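Long-range contacts in esterase (PDB 3D7R), which is a putative esterase of the alpha/beta hydrolase fold, probably hydrolysing ester bonds in substrates that remain unidentified: residues L70-K78 and V86-Q94; H284-Y292 and Q313-Q324. One frame throughout, in Å; residues are numbered along the deposited sequence.

Interaction 1 (L70-K78 and V86-Q94)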
# COMPACT_ATOMS: atom_id res chain seq x y z
N LEU A 70 21.03 -0.99 6.80
CA LEU A 70 20.69 -0.56 5.44
C LEU A 70 21.33 0.76 5.06
O LEU A 70 21.16 1.77 5.75
CB LEU A 70 19.16 -0.49 5.24
CG LEU A 70 18.69 -0.05 3.84
CD1 LEU A 70 19.00 -1.07 2.72
CD2 LEU A 70 17.22 0.27 3.86
N ASN A 71 22.09 0.75 3.96
CA ASN A 71 22.59 1.98 3.36
C ASN A 71 21.46 2.57 2.51
O ASN A 71 21.08 2.00 1.49
CB ASN A 71 23.83 1.70 2.51
CG ASN A 71 24.35 2.93 1.77
OD1 ASN A 71 24.43 4.02 2.33
ND2 ASN A 71 24.70 2.75 0.49
N VAL A 72 20.90 3.69 2.97
CA VAL A 72 19.89 4.41 2.20
C VAL A 72 20.61 5.40 1.28
O VAL A 72 21.36 6.25 1.75
CB VAL A 72 18.87 5.13 3.13
CG1 VAL A 72 17.90 6.09 2.33
CG2 VAL A 72 18.08 4.10 3.96
N LYS A 73 20.43 5.25 -0.03
CA LYS A 73 21.19 6.03 -0.97
C LYS A 73 20.59 7.42 -1.13
O LYS A 73 21.32 8.38 -1.33
CB LYS A 73 21.26 5.33 -2.33
CG LYS A 73 22.17 4.12 -2.36
CD LYS A 73 22.08 3.46 -3.76
CE LYS A 73 22.96 2.22 -3.86
NZ LYS A 73 22.52 1.35 -5.00
N ALA A 74 19.26 7.52 -1.04
CA ALA A 74 18.62 8.83 -1.11
C ALA A 74 18.95 9.59 0.16
O ALA A 74 19.33 8.99 1.17
CB ALA A 74 17.08 8.70 -1.31
N ASN A 75 18.84 10.91 0.11
CA ASN A 75 18.89 11.72 1.33
C ASN A 75 17.59 11.55 2.10
O ASN A 75 16.50 11.51 1.50
CB ASN A 75 19.15 13.19 1.00
CG ASN A 75 20.44 13.37 0.23
OD1 ASN A 75 20.42 13.72 -0.95
ND2 ASN A 75 21.57 13.07 0.88
N LEU A 76 17.71 11.44 3.42
CA LEU A 76 16.56 11.12 4.28
C LEU A 76 16.21 12.26 5.24
O LEU A 76 17.09 12.79 5.93
CB LEU A 76 16.85 9.84 5.07
CG LEU A 76 15.76 9.20 5.95
CD1 LEU A 76 14.62 8.65 5.11
CD2 LEU A 76 16.37 8.08 6.78
N GLU A 77 14.94 12.62 5.29
CA GLU A 77 14.46 13.64 6.22
C GLU A 77 13.59 12.96 7.27
O GLU A 77 12.64 12.25 6.93
CB GLU A 77 13.62 14.69 5.48
CG GLU A 77 14.44 15.51 4.52
CD GLU A 77 13.62 16.50 3.71
OE1 GLU A 77 12.41 16.64 3.95
OE2 GLU A 77 14.20 17.15 2.82
N LYS A 78 13.93 13.14 8.54
CA LYS A 78 13.18 12.44 9.58
C LYS A 78 12.29 13.48 10.25
O LYS A 78 12.73 14.20 11.14
CB LYS A 78 14.12 11.74 10.58
CG LYS A 78 15.08 10.75 9.96
CD LYS A 78 16.03 10.18 11.00
CE LYS A 78 16.87 9.06 10.42
NZ LYS A 78 17.81 8.44 11.43
N VAL A 86 7.03 11.17 10.01
CA VAL A 86 7.00 11.17 8.54
C VAL A 86 8.44 11.19 8.03
O VAL A 86 9.21 12.10 8.34
CB VAL A 86 6.22 12.37 7.94
CG1 VAL A 86 6.20 12.27 6.39
CG2 VAL A 86 4.77 12.41 8.44
N PHE A 87 8.82 10.18 7.26
CA PHE A 87 10.13 10.16 6.61
C PHE A 87 10.00 10.67 5.18
O PHE A 87 9.02 10.36 4.51
CB PHE A 87 10.71 8.74 6.62
CG PHE A 87 10.95 8.21 8.00
CD1 PHE A 87 12.17 8.45 8.64
CD2 PHE A 87 9.94 7.50 8.68
CE1 PHE A 87 12.39 7.99 9.95
CE2 PHE A 87 10.17 7.03 9.98
CZ PHE A 87 11.38 7.28 10.62
N ARG A 88 10.98 11.44 4.72
CA ARG A 88 11.02 11.82 3.31
C ARG A 88 12.34 11.39 2.71
O ARG A 88 13.39 11.57 3.33
CB ARG A 88 10.83 13.33 3.16
CG ARG A 88 9.46 13.81 3.67
CD ARG A 88 9.08 15.12 2.98
NE ARG A 88 7.99 15.81 3.65
CZ ARG A 88 7.42 16.91 3.17
NH1 ARG A 88 7.82 17.40 2.01
NH2 ARG A 88 6.44 17.51 3.85
N PHE A 89 12.27 10.81 1.52
CA PHE A 89 13.44 10.44 0.77
C PHE A 89 13.51 11.34 -0.45
O PHE A 89 12.50 11.50 -1.16
CB PHE A 89 13.35 9.00 0.23
CG PHE A 89 13.10 7.94 1.27
CD1 PHE A 89 14.10 7.02 1.60
CD2 PHE A 89 11.85 7.83 1.89
CE1 PHE A 89 13.87 6.02 2.55
CE2 PHE A 89 11.59 6.84 2.82
CZ PHE A 89 12.61 5.92 3.16
N ASN A 90 14.69 11.89 -0.72
CA ASN A 90 14.88 12.57 -1.99
C ASN A 90 16.30 12.35 -2.50
O ASN A 90 17.21 12.02 -1.73
CB ASN A 90 14.46 14.05 -1.96
CG ASN A 90 15.06 14.82 -0.80
OD1 ASN A 90 16.28 14.89 -0.66
ND2 ASN A 90 14.21 15.43 0.01
N PHE A 91 16.47 12.51 -3.81
CA PHE A 91 17.75 12.23 -4.46
C PHE A 91 18.10 13.41 -5.38
O PHE A 91 17.22 13.96 -6.07
CB PHE A 91 17.65 10.92 -5.24
CG PHE A 91 18.97 10.45 -5.84
CD1 PHE A 91 20.05 10.15 -5.04
CD2 PHE A 91 19.09 10.28 -7.22
CE1 PHE A 91 21.26 9.70 -5.61
CE2 PHE A 91 20.29 9.85 -7.80
CZ PHE A 91 21.37 9.56 -6.99
N ARG A 92 19.37 13.82 -5.36
CA ARG A 92 19.84 14.93 -6.19
C ARG A 92 18.99 16.21 -6.05
O ARG A 92 18.79 16.94 -7.02
CB ARG A 92 19.98 14.49 -7.67
CG ARG A 92 21.19 13.57 -7.86
CD ARG A 92 21.25 12.92 -9.24
NE ARG A 92 22.40 12.01 -9.31
CZ ARG A 92 22.63 11.17 -10.31
NH1 ARG A 92 21.79 11.10 -11.33
NH2 ARG A 92 23.70 10.38 -10.27
N HIS A 93 18.52 16.46 -4.82
CA HIS A 93 17.72 17.66 -4.52
C HIS A 93 16.39 17.74 -5.31
O HIS A 93 15.81 18.83 -5.49
CB HIS A 93 18.55 18.92 -4.78
CG HIS A 93 19.53 19.23 -3.68
ND1 HIS A 93 19.14 19.52 -2.39
CD2 HIS A 93 20.88 19.34 -3.70
CE1 HIS A 93 20.21 19.77 -1.66
NE2 HIS A 93 21.28 19.67 -2.42
N GLN A 94 15.88 16.59 -5.77
CA GLN A 94 14.65 16.61 -6.56
C GLN A 94 13.41 16.49 -5.67
O GLN A 94 13.10 15.42 -5.14
CB GLN A 94 14.67 15.53 -7.65
CG GLN A 94 15.88 15.61 -8.59
CD GLN A 94 15.96 16.94 -9.33
OE1 GLN A 94 15.02 17.37 -9.97
NE2 GLN A 94 17.11 17.57 -9.26
O HOH W 1 21.35 12.93 -3.31
O HOH W 2 18.48 15.17 -2.27
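Two reciprocal backbone pairs join the strands: Glu77 N donates to Arg88 O (2.7 Å), and Arg88 N donates back to Glu77 O; Asn75 and Asn90 do the same. The Asn75 N to Asn90 O bond, also 2.7 Å, is the more bent, with 133° at the hydrogen. On the face carrying these residues, Asn90 ND2 reaches Glu77 OE2 at 3.3 Å, entering from above the carboxylate plane while the oxygen lies in the amide plane. The Asn90 amide sits between its own backbone N and carbonyl carbon, which brings its end nearer strand 75-78; Glu129 also accepts from ND2. One water donates to both Asn75 OD1 (2.8 Å) and Asn90 OD1 (2.7 Å) and accepts from His93 N, tying the asparagines to the following turn. The guanidinium of Arg88 runs on to salt bridges with Glu129 and Glu160.

The other face is largely apolar. Leu76 CD1 stands 3.8 Å from the Phe89 ring centroid, 13° off the normal, a CH-pi contact over the ring centre. Val72 CG1 meets the edge of that ring, 4.0 Å from Phe89 CD1, and Trp116 of helix 113-126 packs against it too. Lys78 CG lies at the Phe87 edge. Antiparallel direction (161°) and paired register define a beta-hairpin, the two-strand start of the alpha/beta hydrolase sheet.

Interaction 2 (H284-Y292 and Q313-Q324). With DMS (dimethyl sulfoxide), chain F.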
# COMPACT_ATOMS: atom_id res chain seq x y z
N HIS A 284 -14.98 3.48 -18.13
CA HIS A 284 -14.06 4.29 -18.95
C HIS A 284 -13.06 5.08 -18.11
O HIS A 284 -12.83 6.27 -18.35
CB HIS A 284 -14.84 5.23 -19.88
CG HIS A 284 -15.91 4.55 -20.67
ND1 HIS A 284 -15.64 3.79 -21.79
CD2 HIS A 284 -17.25 4.51 -20.49
CE1 HIS A 284 -16.77 3.31 -22.27
NE2 HIS A 284 -17.77 3.73 -21.50
N GLN A 285 -12.48 4.41 -17.12
CA GLN A 285 -11.46 5.01 -16.28
C GLN A 285 -10.13 4.39 -16.69
O GLN A 285 -9.99 3.16 -16.77
CB GLN A 285 -11.74 4.73 -14.80
CG GLN A 285 -12.89 5.54 -14.16
CD GLN A 285 -12.64 7.05 -14.09
OE1 GLN A 285 -13.54 7.83 -14.34
NE2 GLN A 285 -11.42 7.46 -13.73
N TYR A 286 -9.16 5.25 -16.96
CA TYR A 286 -7.80 4.83 -17.30
C TYR A 286 -7.18 3.88 -16.26
O TYR A 286 -7.05 4.24 -15.09
CB TYR A 286 -6.89 6.04 -17.48
CG TYR A 286 -5.59 5.69 -18.16
CD1 TYR A 286 -5.47 5.79 -19.55
CD2 TYR A 286 -4.49 5.23 -17.43
CE1 TYR A 286 -4.28 5.45 -20.20
CE2 TYR A 286 -3.29 4.89 -18.07
CZ TYR A 286 -3.21 5.00 -19.46
OH TYR A 286 -2.06 4.68 -20.12
N ILE A 287 -6.80 2.69 -16.69
CA ILE A 287 -6.08 1.76 -15.82
C ILE A 287 -4.99 1.01 -16.61
O ILE A 287 -5.26 0.53 -17.72
CB ILE A 287 -7.04 0.80 -15.06
CG1 ILE A 287 -6.24 -0.26 -14.27
CG2 ILE A 287 -8.02 0.13 -16.07
CD1 ILE A 287 -6.55 -0.29 -12.77
N GLU A 288 -3.77 0.97 -16.08
CA GLU A 288 -2.74 0.07 -16.61
C GLU A 288 -2.54 -1.00 -15.57
O GLU A 288 -2.27 -0.69 -14.41
CB GLU A 288 -1.41 0.81 -16.86
CG GLU A 288 -1.34 1.57 -18.18
CD GLU A 288 -0.14 2.51 -18.27
OE1 GLU A 288 0.91 2.25 -17.63
OE2 GLU A 288 -0.26 3.51 -18.99
N PHE A 289 -2.69 -2.27 -15.95
CA PHE A 289 -2.42 -3.35 -15.03
C PHE A 289 -1.20 -4.11 -15.55
O PHE A 289 -1.20 -4.67 -16.64
CB PHE A 289 -3.67 -4.24 -14.88
CG PHE A 289 -3.53 -5.38 -13.90
CD1 PHE A 289 -2.55 -5.38 -12.90
CD2 PHE A 289 -4.41 -6.45 -13.96
CE1 PHE A 289 -2.42 -6.43 -12.00
CE2 PHE A 289 -4.31 -7.53 -13.05
CZ PHE A 289 -3.31 -7.52 -12.08
N TYR A 290 -0.13 -4.06 -14.76
CA TYR A 290 1.07 -4.83 -15.06
C TYR A 290 0.96 -6.12 -14.24
O TYR A 290 1.16 -6.12 -13.04
CB TYR A 290 2.31 -4.03 -14.69
CG TYR A 290 2.48 -2.73 -15.47
CD1 TYR A 290 3.21 -2.71 -16.67
CD2 TYR A 290 1.91 -1.54 -15.03
CE1 TYR A 290 3.40 -1.53 -17.39
CE2 TYR A 290 2.08 -0.34 -15.75
CZ TYR A 290 2.83 -0.35 -16.93
OH TYR A 290 3.01 0.80 -17.66
N ASP A 291 0.61 -7.21 -14.92
CA ASP A 291 0.26 -8.47 -14.26
C ASP A 291 1.39 -9.46 -14.50
O ASP A 291 1.67 -9.84 -15.64
CB ASP A 291 -1.04 -9.00 -14.86
CG ASP A 291 -1.63 -10.18 -14.08
OD1 ASP A 291 -1.01 -10.64 -13.09
OD2 ASP A 291 -2.74 -10.62 -14.45
N TYR A 292 2.04 -9.87 -13.41
CA TYR A 292 3.19 -10.79 -13.47
C TYR A 292 2.76 -12.21 -13.09
O TYR A 292 2.64 -12.53 -11.93
CB TYR A 292 4.28 -10.30 -12.51
CG TYR A 292 5.04 -9.08 -12.99
CD1 TYR A 292 6.39 -9.17 -13.30
CD2 TYR A 292 4.41 -7.83 -13.10
CE1 TYR A 292 7.11 -8.06 -13.73
CE2 TYR A 292 5.14 -6.70 -13.54
CZ TYR A 292 6.48 -6.84 -13.85
OH TYR A 292 7.24 -5.76 -14.25
N GLN A 313 9.01 0.30 -14.77
CA GLN A 313 7.68 0.59 -15.29
C GLN A 313 6.99 1.75 -14.56
O GLN A 313 6.29 2.56 -15.18
CB GLN A 313 6.80 -0.66 -15.26
CG GLN A 313 7.22 -1.69 -16.33
CD GLN A 313 6.65 -3.06 -16.10
OE1 GLN A 313 6.40 -3.46 -14.95
NE2 GLN A 313 6.44 -3.80 -17.18
N ILE A 314 7.15 1.79 -13.24
CA ILE A 314 6.72 2.96 -12.45
C ILE A 314 7.40 4.23 -12.96
O ILE A 314 6.71 5.20 -13.28
CB ILE A 314 6.99 2.76 -10.94
CG1 ILE A 314 6.12 1.60 -10.41
CG2 ILE A 314 6.71 4.07 -10.15
CD1 ILE A 314 6.38 1.21 -8.96
N ALA A 315 8.73 4.20 -13.10
CA ALA A 315 9.51 5.36 -13.57
C ALA A 315 9.07 5.83 -14.96
O ALA A 315 8.89 7.03 -15.19
CB ALA A 315 11.00 5.04 -13.57
N LYS A 316 8.90 4.90 -15.89
CA LYS A 316 8.47 5.23 -17.24
C LYS A 316 7.05 5.79 -17.28
O LYS A 316 6.76 6.72 -18.03
CB LYS A 316 8.59 4.00 -18.15
CG LYS A 316 8.44 4.30 -19.67
CD LYS A 316 6.98 4.20 -20.12
CE LYS A 316 6.73 4.90 -21.47
NZ LYS A 316 5.33 5.45 -21.54
N SER A 317 6.15 5.25 -16.47
CA SER A 317 4.75 5.70 -16.54
C SER A 317 4.46 6.96 -15.71
O SER A 317 3.55 7.72 -16.05
CB SER A 317 3.81 4.58 -16.12
OG SER A 317 4.07 4.22 -14.79
N ILE A 318 5.21 7.18 -14.63
CA ILE A 318 4.86 8.25 -13.69
C ILE A 318 4.89 9.65 -14.31
O ILE A 318 4.16 10.54 -13.87
CB ILE A 318 5.69 8.18 -12.38
CG1 ILE A 318 4.97 8.96 -11.25
CG2 ILE A 318 7.16 8.64 -12.61
CD1 ILE A 318 5.49 8.64 -9.84
N ASP A 319 5.70 9.85 -15.34
CA ASP A 319 5.67 11.17 -15.99
C ASP A 319 4.81 11.30 -17.26
O ASP A 319 4.83 12.36 -17.90
CB ASP A 319 7.08 11.77 -16.15
CG ASP A 319 7.69 12.24 -14.82
OD1 ASP A 319 7.01 12.93 -14.00
OD2 ASP A 319 8.87 11.90 -14.60
N GLU A 320 4.03 10.26 -17.60
CA GLU A 320 3.01 10.34 -18.67
C GLU A 320 2.09 11.55 -18.46
O GLU A 320 1.65 11.81 -17.34
CB GLU A 320 2.10 9.10 -18.70
CG GLU A 320 2.70 7.74 -19.07
CD GLU A 320 1.70 6.57 -18.92
OE1 GLU A 320 2.11 5.41 -19.16
OE2 GLU A 320 0.51 6.79 -18.58
N ASP A 321 1.75 12.25 -19.54
CA ASP A 321 0.79 13.36 -19.48
C ASP A 321 -0.60 12.83 -19.15
O ASP A 321 -1.09 11.92 -19.81
CB ASP A 321 0.73 14.11 -20.82
CG ASP A 321 2.06 14.78 -21.18
OD1 ASP A 321 2.42 14.77 -22.38
OD2 ASP A 321 2.74 15.32 -20.28
N VAL A 322 -1.21 13.40 -18.12
CA VAL A 322 -2.57 13.02 -17.73
C VAL A 322 -3.56 13.86 -18.54
O VAL A 322 -3.69 15.07 -18.33
CB VAL A 322 -2.79 13.14 -16.19
CG1 VAL A 322 -4.27 13.03 -15.83
CG2 VAL A 322 -1.97 12.07 -15.45
N THR A 323 -4.22 13.21 -19.49
CA THR A 323 -5.14 13.87 -20.43
C THR A 323 -6.59 13.43 -20.22
O THR A 323 -7.49 13.91 -20.91
CB THR A 323 -4.75 13.61 -21.91
OG1 THR A 323 -4.67 12.20 -22.15
CG2 THR A 323 -3.40 14.27 -22.26
N GLN A 324 -6.81 12.53 -19.28
CA GLN A 324 -8.15 12.05 -18.96
C GLN A 324 -8.93 13.14 -18.20
O GLN A 324 -8.37 13.81 -17.33
CB GLN A 324 -8.08 10.74 -18.13
CG GLN A 324 -9.29 10.45 -17.25
CD GLN A 324 -9.20 9.09 -16.57
OE1 GLN A 324 -9.60 8.07 -17.15
NE2 GLN A 324 -8.67 9.07 -15.33
S DMS F . 4.05 -7.05 -17.16
O DMS F . 5.54 -6.26 -17.71
C1 DMS F . 3.07 -7.43 -18.64
C2 DMS F . 4.51 -8.72 -16.66
O HOH W 3 -8.73 6.32 -13.84
O HOH W 4 5.50 1.76 -17.91
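Tyr292 OH donates to Gln313 OE1 over 2.5 Å, tying the last strand to the last helix. The hydroxyl stands 41° out of the carbonyl plane. Gln313 OE1 lies in the ring plane at its edge, and the amide stands steeply to the ring. Gln313 NE2 donates to the oxygen of a dimethyl sulfoxide, probably from the crystallisation liquor, at 2.7 Å; in this crystal both ends of the amide thus have a partner, which favours this orientation. One methyl of that molecule, C2, lies over the centre of the Tyr292 ring.

Tyr290 and Gln313 run antiparallel alongside one another, Gln313 CB lying over one ring face, toward the rim; Phe262 of the neighbouring strand stacks on the ring. Tyr290 OH donates to Glu288 OE1 (2.6 Å) and accepts from a water that also bonds Gln313 O.

Further along, the carboxylates of strand and loop approach each other, Glu288 OE2 lying 3.0 Å from Glu320 OE1. Tyr286 OH donates to Glu288 OE2 in a very short bond (2.4 Å), the oxygen lying at the ring edge, and Tyr260 hydrogen-bonds Glu320 OE2. A shared proton or a raised pKa is plausible. At the C-terminal tail, Tyr286 N gives Gln324 OE1 a nearly straight bond (2.9 Å, 171° at the hydrogen) on a carbonyl lone pair. The extended Gln324 chain, its CG anti to the backbone N, carries the amide across to the strand, where a water accepts from its NE2 and from Gln285 NE2; Gln285 OE1 takes the N-H of Gly255.

Strand 287-292 and helix 313-318 run antiparallel (168°), their axes 11.7 Å apart. This is the closing strand and C-terminal helix of an alpha/beta hydrolase fold, here joined mostly by polar side chains.

Interactions 1 and 2 lie at the two outermost strands of one eight-stranded mixed sheet, their centres about 25 Å apart and their nearest atoms about 9 Å apart, without touching. They share no secondary-structure element and follow one another in series along the chain. Interaction 1 is partly buried, six of its thirteen touching residues being buried, and works by strand-to-strand backbone pairing with one mainly apolar and one polar face. Interaction 2 is a surface contact between strand and helix, with a smaller interface (404 against 620 Å²); no backbone pairing joins its segments, and tyrosine, glutamine and glutamate side chains do the work, helped by water.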